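Local atomic coordinates of amidase (Bacillus anthracis, PDB entry 5EWQ), a protein that probably hydrolyses carboxylic acid amides to the free acid and ammonia, as in other enzymes of the amidase signature family. Residues A[136-141]-A[390-395]; A[181-186]-A[400-405]; A[384-389]-A[410-415]. All coordinates share one frame; numbering follows the deposited sequence.

Contact 1: residues A[136-141]-A[390-395]; sequences GTYVLK and IAFNKR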
loop_
_atom_site.group_PDB
_atom_site.type_symbol
_atom_site.label_atom_id
_atom_site.label_comp_id
_atom_site.label_asym_id
_atom_site.label_seq_id
_atom_site.Cartn_x
_atom_site.Cartn_y
_atom_site.Cartn_z
ATOM N N GLY A 136 10.618 -8.109 -3.482
ATOM C CA GLY A 136 10.192 -9.445 -3.109
ATOM C C GLY A 136 10.945 -10.568 -3.798
ATOM O O GLY A 136 10.568 -11.734 -3.681
ATOM N N THR A 137 12.014 -10.231 -4.513
ATOM C CA THR A 137 12.761 -11.233 -5.270
ATOM C C THR A 137 13.934 -11.808 -4.482
ATOM O O THR A 137 14.466 -11.166 -3.578
ATOM C CB THR A 137 13.294 -10.654 -6.594
ATOM O OG1 THR A 137 14.339 -9.712 -6.325
ATOM C CG2 THR A 137 12.178 -9.966 -7.353
ATOM N N TYR A 138 14.332 -13.024 -4.842
ATOM C CA TYR A 138 15.472 -13.682 -4.216
ATOM C C TYR A 138 16.787 -13.135 -4.769
ATOM O O TYR A 138 17.795 -13.082 -4.066
ATOM C CB TYR A 138 15.396 -15.199 -4.428
ATOM C CG TYR A 138 16.494 -15.981 -3.740
ATOM C CD1 TYR A 138 16.320 -16.473 -2.453
ATOM C CD2 TYR A 138 17.702 -16.236 -4.381
ATOM C CE1 TYR A 138 17.320 -17.190 -1.820
ATOM C CE2 TYR A 138 18.707 -16.949 -3.754
ATOM C CZ TYR A 138 18.510 -17.425 -2.474
ATOM O OH TYR A 138 19.507 -18.138 -1.849
ATOM N N VAL A 139 16.766 -12.725 -6.034
ATOM C CA VAL A 139 17.974 -12.272 -6.715
ATOM C C VAL A 139 18.450 -10.917 -6.183
ATOM O O VAL A 139 19.643 -10.609 -6.219
ATOM C CB VAL A 139 17.746 -12.191 -8.247
ATOM C CG1 VAL A 139 16.690 -11.147 -8.589
ATOM C CG2 VAL A 139 19.050 -11.913 -8.978
ATOM N N LEU A 140 17.520 -10.120 -5.668
ATOM C CA LEU A 140 17.852 -8.797 -5.151
ATOM C C LEU A 140 17.721 -8.733 -3.633
ATOM O O LEU A 140 17.680 -7.648 -3.054
ATOM C CB LEU A 140 16.955 -7.734 -5.790
ATOM C CG LEU A 140 17.107 -7.461 -7.285
ATOM C CD1 LEU A 140 15.968 -6.582 -7.776
ATOM C CD2 LEU A 140 18.447 -6.808 -7.572
ATOM N N LYS A 141 17.671 -9.899 -2.994
ATOM C CA LYS A 141 17.400 -9.987 -1.560
ATOM C C LYS A 141 18.449 -9.283 -0.698
ATOM O O LYS A 141 18.180 -8.933 0.451
ATOM C CB LYS A 141 17.290 -11.453 -1.132
ATOM C CG LYS A 141 18.611 -12.207 -1.124
ATOM C CD LYS A 141 18.402 -13.671 -0.771
ATOM C CE LYS A 141 19.720 -14.428 -0.734
ATOM N NZ LYS A 141 20.641 -13.888 0.304
ATOM N N ILE A 390 16.028 -14.289 -15.282
ATOM C CA ILE A 390 15.444 -15.542 -15.750
ATOM C C ILE A 390 16.450 -16.687 -15.658
ATOM O O ILE A 390 16.110 -17.794 -15.237
ATOM C CB ILE A 390 14.942 -15.412 -17.202
ATOM C CG1 ILE A 390 13.857 -14.336 -17.294
ATOM C CG2 ILE A 390 14.413 -16.741 -17.710
ATOM C CD1 ILE A 390 13.317 -14.127 -18.693
ATOM N N ALA A 391 17.691 -16.407 -16.041
ATOM C CA ALA A 391 18.757 -17.397 -15.968
ATOM C C ALA A 391 19.124 -17.698 -14.519
ATOM O O ALA A 391 19.481 -18.826 -14.180
ATOM C CB ALA A 391 19.977 -16.917 -16.737
ATOM N N PHE A 392 19.032 -16.680 -13.670
ATOM C CA PHE A 392 19.357 -16.822 -12.255
ATOM C C PHE A 392 18.352 -17.719 -11.539
ATOM O O PHE A 392 18.731 -18.581 -10.746
ATOM C CB PHE A 392 19.405 -15.446 -11.583
ATOM C CG PHE A 392 19.729 -15.497 -10.116
ATOM C CD1 PHE A 392 21.045 -15.516 -9.684
ATOM C CD2 PHE A 392 18.718 -15.516 -9.169
ATOM C CE1 PHE A 392 21.346 -15.560 -8.338
ATOM C CE2 PHE A 392 19.014 -15.561 -7.821
ATOM C CZ PHE A 392 20.329 -15.581 -7.404
ATOM N N ASN A 393 17.071 -17.506 -11.821
ATOM C CA ASN A 393 16.004 -18.274 -11.193
ATOM C C ASN A 393 16.035 -19.749 -11.580
ATOM O O ASN A 393 15.680 -20.616 -10.782
ATOM C CB ASN A 393 14.641 -17.676 -11.550
ATOM C CG ASN A 393 14.434 -16.296 -10.958
ATOM O OD1 ASN A 393 15.006 -15.960 -9.920
ATOM N ND2 ASN A 393 13.607 -15.488 -11.615
ATOM N N LYS A 394 16.464 -20.023 -12.807
ATOM C CA LYS A 394 16.515 -21.387 -13.326
ATOM C C LYS A 394 17.482 -22.283 -12.553
ATOM O O LYS A 394 17.294 -23.497 -12.487
ATOM C CB LYS A 394 16.907 -21.375 -14.807
ATOM C CG LYS A 394 15.778 -21.031 -15.766
ATOM C CD LYS A 394 16.298 -20.955 -17.196
ATOM C CE LYS A 394 15.181 -21.111 -18.218
ATOM N NZ LYS A 394 14.179 -20.015 -18.150
ATOM N N ARG A 395 18.511 -21.679 -11.967
ATOM C CA ARG A 395 19.570 -22.440 -11.306
ATOM C C ARG A 395 19.122 -23.037 -9.973
ATOM O O ARG A 395 19.795 -23.906 -9.418
ATOM C CB ARG A 395 20.802 -21.557 -11.101
ATOM C CG ARG A 395 21.404 -21.044 -12.402
ATOM C CD ARG A 395 22.663 -20.230 -12.157
ATOM N NE ARG A 395 23.192 -19.650 -13.389
ATOM C CZ ARG A 395 24.097 -20.239 -14.164
ATOM N NH1 ARG A 395 24.521 -19.636 -15.266
ATOM N NH2 ARG A 395 24.580 -21.429 -13.836
#
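Phe-392, on helix 386-394, lays its ring against Val-139 and meets Tyr-138 at its rim; the first two residues bury the most surface. The Val-139 approach is a CH-pi contact: CG2 of Val-139 lies 3.8 Å from the centroid of the Phe-392 ring and only 16° off its normal, so the methyl comes over a face. CB of Val-139 sits beside the methyl, by the CD2-CE2 rim, 3.6 Å from CD2 of Phe-392. With CG2 anti to the backbone N, the valine turns this methyl, and not CG1, onto the ring. Phe-392 likewise holds its CG anti to its own N (chi1 180°), which throws the ring out from the helix toward the turn formed by Tyr-138 to Lys-141. Tyr-138 meets the ring differently. Its CD2 stands 3.7 Å from CE2 of Phe-392, and each atom lies near the plane of the other ring, so the two aromatics meet edge to edge. A face of the Tyr-138 ring carries CD of Lys-141. On the Phe-392 face opposite Val-139 lies the guanidinium of Arg-400, in a cation-pi interaction. The phenyl is thus held between an aliphatic methyl and a cation, and the pairing across 136-141 and 390-395 is wholly apolar, resting on shape and dispersion, while the charge is met by the ring's other side.

Contact 2: residues A[181-186]-A[400-405]; sequences SGYSGK and RIKYGQ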
loop_
_atom_site.group_PDB
_atom_site.type_symbol
_atom_site.label_atom_id
_atom_site.label_comp_id
_atom_site.label_asym_id
_atom_site.label_seq_id
_atom_site.Cartn_x
_atom_site.Cartn_y
_atom_site.Cartn_z
ATOM N N SER A 181 -1.156 -14.640 -4.008
ATOM C CA SER A 181 -0.910 -13.269 -3.588
ATOM C C SER A 181 -0.256 -13.237 -2.213
ATOM O O SER A 181 -0.584 -14.040 -1.340
ATOM C CB SER A 181 -2.214 -12.472 -3.574
ATOM O OG SER A 181 -3.165 -13.066 -2.707
ATOM N N GLY A 182 0.674 -12.306 -2.028
ATOM C CA GLY A 182 1.369 -12.174 -0.762
ATOM C C GLY A 182 2.621 -13.026 -0.682
ATOM O O GLY A 182 3.356 -12.974 0.303
ATOM N N TYR A 183 2.872 -13.816 -1.721
ATOM C CA TYR A 183 4.066 -14.652 -1.752
ATOM C C TYR A 183 5.242 -13.940 -2.415
ATOM O O TYR A 183 5.079 -13.242 -3.416
ATOM C CB TYR A 183 3.791 -15.972 -2.477
ATOM C CG TYR A 183 5.023 -16.839 -2.613
ATOM C CD1 TYR A 183 5.446 -17.647 -1.564
ATOM C CD2 TYR A 183 5.770 -16.842 -3.785
ATOM C CE1 TYR A 183 6.577 -18.437 -1.681
ATOM C CE2 TYR A 183 6.902 -17.628 -3.909
ATOM C CZ TYR A 183 7.299 -18.424 -2.854
ATOM O OH TYR A 183 8.425 -19.209 -2.975
ATOM N N SER A 184 6.427 -14.131 -1.847
ATOM C CA SER A 184 7.657 -13.605 -2.424
ATOM C C SER A 184 8.787 -14.603 -2.215
ATOM O O SER A 184 8.869 -15.244 -1.168
ATOM C CB SER A 184 8.024 -12.258 -1.800
ATOM O OG SER A 184 8.507 -12.428 -0.480
ATOM N N GLY A 185 9.659 -14.730 -3.209
ATOM C CA GLY A 185 10.786 -15.640 -3.116
ATOM C C GLY A 185 11.823 -15.174 -2.112
ATOM O O GLY A 185 12.714 -15.930 -1.728
ATOM N N LYS A 186 11.699 -13.924 -1.681
ATOM C CA LYS A 186 12.647 -13.329 -0.747
ATOM C C LYS A 186 12.356 -13.710 0.701
ATOM O O LYS A 186 13.248 -14.148 1.427
ATOM C CB LYS A 186 12.640 -11.807 -0.891
ATOM C CG LYS A 186 13.558 -11.084 0.078
ATOM C CD LYS A 186 13.372 -9.582 -0.019
ATOM C CE LYS A 186 14.323 -8.840 0.904
ATOM N NZ LYS A 186 14.126 -7.367 0.825
ATOM N N ARG A 400 13.739 -20.271 -5.875
ATOM C CA ARG A 400 13.687 -18.923 -6.433
ATOM C C ARG A 400 12.416 -18.647 -7.235
ATOM O O ARG A 400 11.951 -17.509 -7.294
ATOM C CB ARG A 400 14.927 -18.682 -7.296
ATOM C CG ARG A 400 16.219 -18.881 -6.521
ATOM C CD ARG A 400 17.451 -18.808 -7.399
ATOM N NE ARG A 400 18.662 -19.025 -6.612
ATOM C CZ ARG A 400 19.894 -19.018 -7.109
ATOM N NH1 ARG A 400 20.090 -18.805 -8.403
ATOM N NH2 ARG A 400 20.933 -19.223 -6.310
ATOM N N ILE A 401 11.856 -19.684 -7.849
ATOM C CA ILE A 401 10.604 -19.550 -8.588
ATOM C C ILE A 401 9.703 -20.762 -8.371
ATOM O O ILE A 401 9.428 -21.520 -9.302
ATOM C CB ILE A 401 10.847 -19.362 -10.099
ATOM C CG1 ILE A 401 11.989 -20.264 -10.575
ATOM C CG2 ILE A 401 11.166 -17.909 -10.415
ATOM C CD1 ILE A 401 12.141 -20.309 -12.077
ATOM N N LYS A 402 9.248 -20.933 -7.132
ATOM C CA LYS A 402 8.405 -22.065 -6.754
ATOM C C LYS A 402 7.170 -22.184 -7.644
ATOM O O LYS A 402 6.727 -23.289 -7.961
ATOM C CB LYS A 402 7.981 -21.941 -5.287
ATOM C CG LYS A 402 7.014 -23.021 -4.822
ATOM C CD LYS A 402 6.540 -22.764 -3.401
ATOM C CE LYS A 402 5.473 -23.762 -2.985
ATOM N NZ LYS A 402 5.985 -25.160 -2.987
ATOM N N TYR A 403 6.626 -21.044 -8.052
ATOM C CA TYR A 403 5.428 -21.029 -8.883
ATOM C C TYR A 403 5.744 -20.600 -10.313
ATOM O O TYR A 403 4.845 -20.258 -11.079
ATOM C CB TYR A 403 4.370 -20.109 -8.270
ATOM C CG TYR A 403 4.023 -20.461 -6.841
ATOM C CD1 TYR A 403 3.075 -21.435 -6.554
ATOM C CD2 TYR A 403 4.651 -19.826 -5.776
ATOM C CE1 TYR A 403 2.758 -21.764 -5.248
ATOM C CE2 TYR A 403 4.339 -20.148 -4.467
ATOM C CZ TYR A 403 3.393 -21.117 -4.209
ATOM O OH TYR A 403 3.079 -21.441 -2.910
ATOM N N GLY A 404 7.026 -20.621 -10.666
ATOM C CA GLY A 404 7.447 -20.318 -12.022
ATOM C C GLY A 404 7.700 -18.844 -12.281
ATOM O O GLY A 404 7.644 -18.023 -11.366
ATOM N N GLN A 405 7.978 -18.513 -13.539
ATOM C CA GLN A 405 8.255 -17.136 -13.937
ATOM C C GLN A 405 7.767 -16.869 -15.359
ATOM O O GLN A 405 8.451 -16.218 -16.149
ATOM C CB GLN A 405 9.752 -16.838 -13.824
ATOM C CG GLN A 405 10.643 -17.839 -14.544
ATOM C CD GLN A 405 12.111 -17.461 -14.490
ATOM O OE1 GLN A 405 12.477 -16.421 -13.943
ATOM N NE2 GLN A 405 12.959 -18.305 -15.061
#
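Tyr-183 reaches from the short strand 183-184 to two neighbours in the turn 401-404, first Lys-402 and then Tyr-403. Ile-401 begins a type I beta turn, closed by the bond from Gly-404 N to Ile-401 O at 2.9 Å, and this turn presents the next two side chains. Lys-402 offers its aliphatic chain: CB, its nearest atom, lies 3.6 Å from OH of Tyr-183, and the chain runs out extended past the oxygen and takes the amine away. That phenol oxygen has its polar partner in Tyr-17, to whose OH it is hydrogen-bonded. Tyr-403 makes the main contact, a T-shaped pair with centroids 4.9 Å apart and planes at 83°. CE2 of Tyr-403 stands over the centre of the Tyr-183 face, 3.6 Å from CE2 of Tyr-183. A chi1 of -55° places the CG of Tyr-403 anti to its carbonyl carbon, turning the ring edge onto that face. Gly-404 then leads to Gln-405, the N-cap position of the following helix. Residues 400-405 therefore bridge helices 397-400 and 406-412, and their turn packs on strand 183-184, which pairs antiparallel with strand 188-189.

Contact 3: residues A[384-389]-A[410-415]; sequences KSLKEI and ASEKST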
loop_
_atom_site.group_PDB
_atom_site.type_symbol
_atom_site.label_atom_id
_atom_site.label_comp_id
_atom_site.label_asym_id
_atom_site.label_seq_id
_atom_site.Cartn_x
_atom_site.Cartn_y
_atom_site.Cartn_z
ATOM N N LYS A 384 21.702 -6.722 -14.263
ATOM C CA LYS A 384 21.531 -5.549 -15.114
ATOM C C LYS A 384 20.520 -5.755 -16.241
ATOM O O LYS A 384 20.391 -4.905 -17.123
ATOM C CB LYS A 384 22.875 -5.124 -15.704
ATOM C CG LYS A 384 23.832 -4.540 -14.681
ATOM C CD LYS A 384 24.940 -3.753 -15.355
ATOM C CE LYS A 384 25.811 -3.043 -14.332
ATOM N NZ LYS A 384 25.019 -2.117 -13.473
ATOM N N SER A 385 19.804 -6.875 -16.213
ATOM C CA SER A 385 18.779 -7.141 -17.220
ATOM C C SER A 385 17.793 -8.214 -16.772
ATOM O O SER A 385 18.096 -9.030 -15.902
ATOM C CB SER A 385 19.420 -7.556 -18.547
ATOM O OG SER A 385 20.067 -8.812 -18.434
ATOM N N LEU A 386 16.611 -8.208 -17.381
ATOM C CA LEU A 386 15.585 -9.200 -17.084
ATOM C C LEU A 386 16.023 -10.586 -17.551
ATOM O O LEU A 386 15.595 -11.602 -17.002
ATOM C CB LEU A 386 14.259 -8.807 -17.740
ATOM C CG LEU A 386 13.036 -9.679 -17.449
ATOM C CD1 LEU A 386 12.814 -9.807 -15.952
ATOM C CD2 LEU A 386 11.803 -9.106 -18.128
ATOM N N LYS A 387 16.886 -10.618 -18.564
ATOM C CA LYS A 387 17.410 -11.872 -19.094
ATOM C C LYS A 387 18.256 -12.605 -18.058
ATOM O O LYS A 387 18.200 -13.831 -17.954
ATOM C CB LYS A 387 18.242 -11.619 -20.352
ATOM C CG LYS A 387 17.696 -12.278 -21.605
ATOM C CD LYS A 387 18.687 -12.181 -22.754
ATOM C CE LYS A 387 19.086 -10.740 -23.029
ATOM N NZ LYS A 387 20.105 -10.647 -24.112
ATOM N N GLU A 388 19.039 -11.850 -17.296
ATOM C CA GLU A 388 19.916 -12.434 -16.288
ATOM C C GLU A 388 19.122 -12.973 -15.101
ATOM O O GLU A 388 19.518 -13.959 -14.478
ATOM C CB GLU A 388 20.944 -11.403 -15.818
ATOM C CG GLU A 388 21.895 -10.950 -16.915
ATOM C CD GLU A 388 22.808 -9.822 -16.475
ATOM O OE1 GLU A 388 23.485 -9.234 -17.344
ATOM O OE2 GLU A 388 22.850 -9.524 -15.263
ATOM N N ILE A 389 18.003 -12.324 -14.797
ATOM C CA ILE A 389 17.111 -12.779 -13.735
ATOM C C ILE A 389 16.535 -14.150 -14.060
ATOM O O ILE A 389 16.550 -15.057 -13.226
ATOM C CB ILE A 389 15.952 -11.790 -13.507
ATOM C CG1 ILE A 389 16.491 -10.444 -13.028
ATOM C CG2 ILE A 389 14.959 -12.350 -12.501
ATOM C CD1 ILE A 389 15.448 -9.355 -12.964
ATOM N N ALA A 410 7.537 -13.955 -20.621
ATOM C CA ALA A 410 6.724 -13.452 -21.721
ATOM C C ALA A 410 7.087 -12.009 -22.055
ATOM O O ALA A 410 7.054 -11.603 -23.216
ATOM C CB ALA A 410 5.246 -13.562 -21.380
ATOM N N SER A 411 7.435 -11.240 -21.028
ATOM C CA SER A 411 7.804 -9.842 -21.211
ATOM C C SER A 411 9.157 -9.715 -21.904
ATOM O O SER A 411 9.392 -8.770 -22.658
ATOM C CB SER A 411 7.831 -9.115 -19.864
ATOM O OG SER A 411 8.145 -7.743 -20.028
ATOM N N GLU A 412 10.040 -10.672 -21.645
ATOM C CA GLU A 412 11.372 -10.676 -22.239
ATOM C C GLU A 412 11.319 -10.957 -23.739
ATOM O O GLU A 412 11.998 -10.298 -24.527
ATOM C CB GLU A 412 12.261 -11.709 -21.541
ATOM C CG GLU A 412 13.594 -11.960 -22.228
ATOM C CD GLU A 412 14.497 -10.742 -22.226
ATOM O OE1 GLU A 412 14.378 -9.911 -21.300
ATOM O OE2 GLU A 412 15.324 -10.613 -23.154
ATOM N N LYS A 413 10.505 -11.934 -24.127
ATOM C CA LYS A 413 10.402 -12.337 -25.525
ATOM C C LYS A 413 9.191 -11.704 -26.206
ATOM O O LYS A 413 8.657 -12.250 -27.173
ATOM C CB LYS A 413 10.327 -13.861 -25.634
ATOM C CG LYS A 413 9.130 -14.473 -24.924
ATOM C CD LYS A 413 9.147 -15.991 -25.000
ATOM C CE LYS A 413 7.964 -16.590 -24.254
ATOM N NZ LYS A 413 7.965 -18.079 -24.299
ATOM N N SER A 414 8.766 -10.550 -25.700
ATOM C CA SER A 414 7.595 -9.861 -26.233
ATOM C C SER A 414 7.822 -9.385 -27.664
ATOM O O SER A 414 8.875 -8.838 -27.988
ATOM C CB SER A 414 7.222 -8.674 -25.343
ATOM O OG SER A 414 6.073 -8.013 -25.843
ATOM N N THR A 415 6.823 -9.594 -28.513
ATOM C CA THR A 415 6.919 -9.230 -29.922
ATOM C C THR A 415 6.383 -7.816 -30.159
ATOM O O THR A 415 6.611 -7.220 -31.216
ATOM C CB THR A 415 6.149 -10.238 -30.807
ATOM O OG1 THR A 415 6.339 -11.566 -30.302
ATOM C CG2 THR A 415 6.626 -10.176 -32.252
#
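Glu-412, at the C-terminal end of helix 406-412, brings its carboxylate against Leu-386 and Lys-387 in the first turn of helix 386-394. The glutamate starts with CG anti to the backbone N (chi1 170°) and then bends at chi2, 65°, which folds the carboxylate back beside the neighbouring helix. OE1 of Glu-412 comes to 3.7 Å from CB of Leu-386, and OE2 of Glu-412 to 3.3 Å from CG of Lys-387. Both oxygens thus touch aliphatic carbon. Lys-387 crosses the carboxylate obliquely; a bend at chi3, -56°, keeps its CE alongside, 3.8 Å from OE2 of Glu-412, and the extended last torsion then leads the amine off, leaving NZ of Lys-387 4.9 Å from OE2 of Glu-412. That is too far for a salt bridge, although the opposite charges may still attract. Leu-386 and Glu-412 run past each other in opposite directions, and CD2 of Leu-386 reaches 4.3 Å from CB of Ser-411.

The motif is the start of one helix set against the end of the next but one, with the short helix 397-400 between them. Ser-385 is the N-cap: its OG accepts a weak bond from Glu-388 N at 3.4 Å. Glu-388 in turn uses OE2 to accept from the backbone N of Lys-384 at 3.2 Å, nearly straight but met from above the carboxylate plane. Because this donor precedes the N-cap residue, the strict definition of a capping box is not met. On the charge of Glu-412 the two helix ends may act oppositely, the start of 386-394 favouring it and the end of its own helix not. Phe-367 of helix 360-377 touches both Leu-386 and Ser-411, and OG of Ser-411 is hydrogen-bonded to Glu-364 O.

Overall arrangement
Helix 386-394 joins contacts 1 and 3, whose centres lie about 13 Å apart: its first turn serves contact 3 and its last turns contact 1, and CD1 of Ile-390 touches CB of Glu-412 at 3.9 Å. Contacts 1 and 2, about 10 Å between centres, share probable hydrogen bonds, Phe-392 O to Arg-400 NH1 at 2.7 Å and Asn-393 ND2 to Gln-405 OE1 at 2.8 Å. Contacts 2 and 3, centres about 17 Å apart, do not touch. Asp-123, just after central strand 118-122, accepts from Gly-136 N and forms a salt bridge with Lys-186 NZ, tying contacts 1 and 2 to the core that in this family probably carries the Ser-Ser-Lys triad.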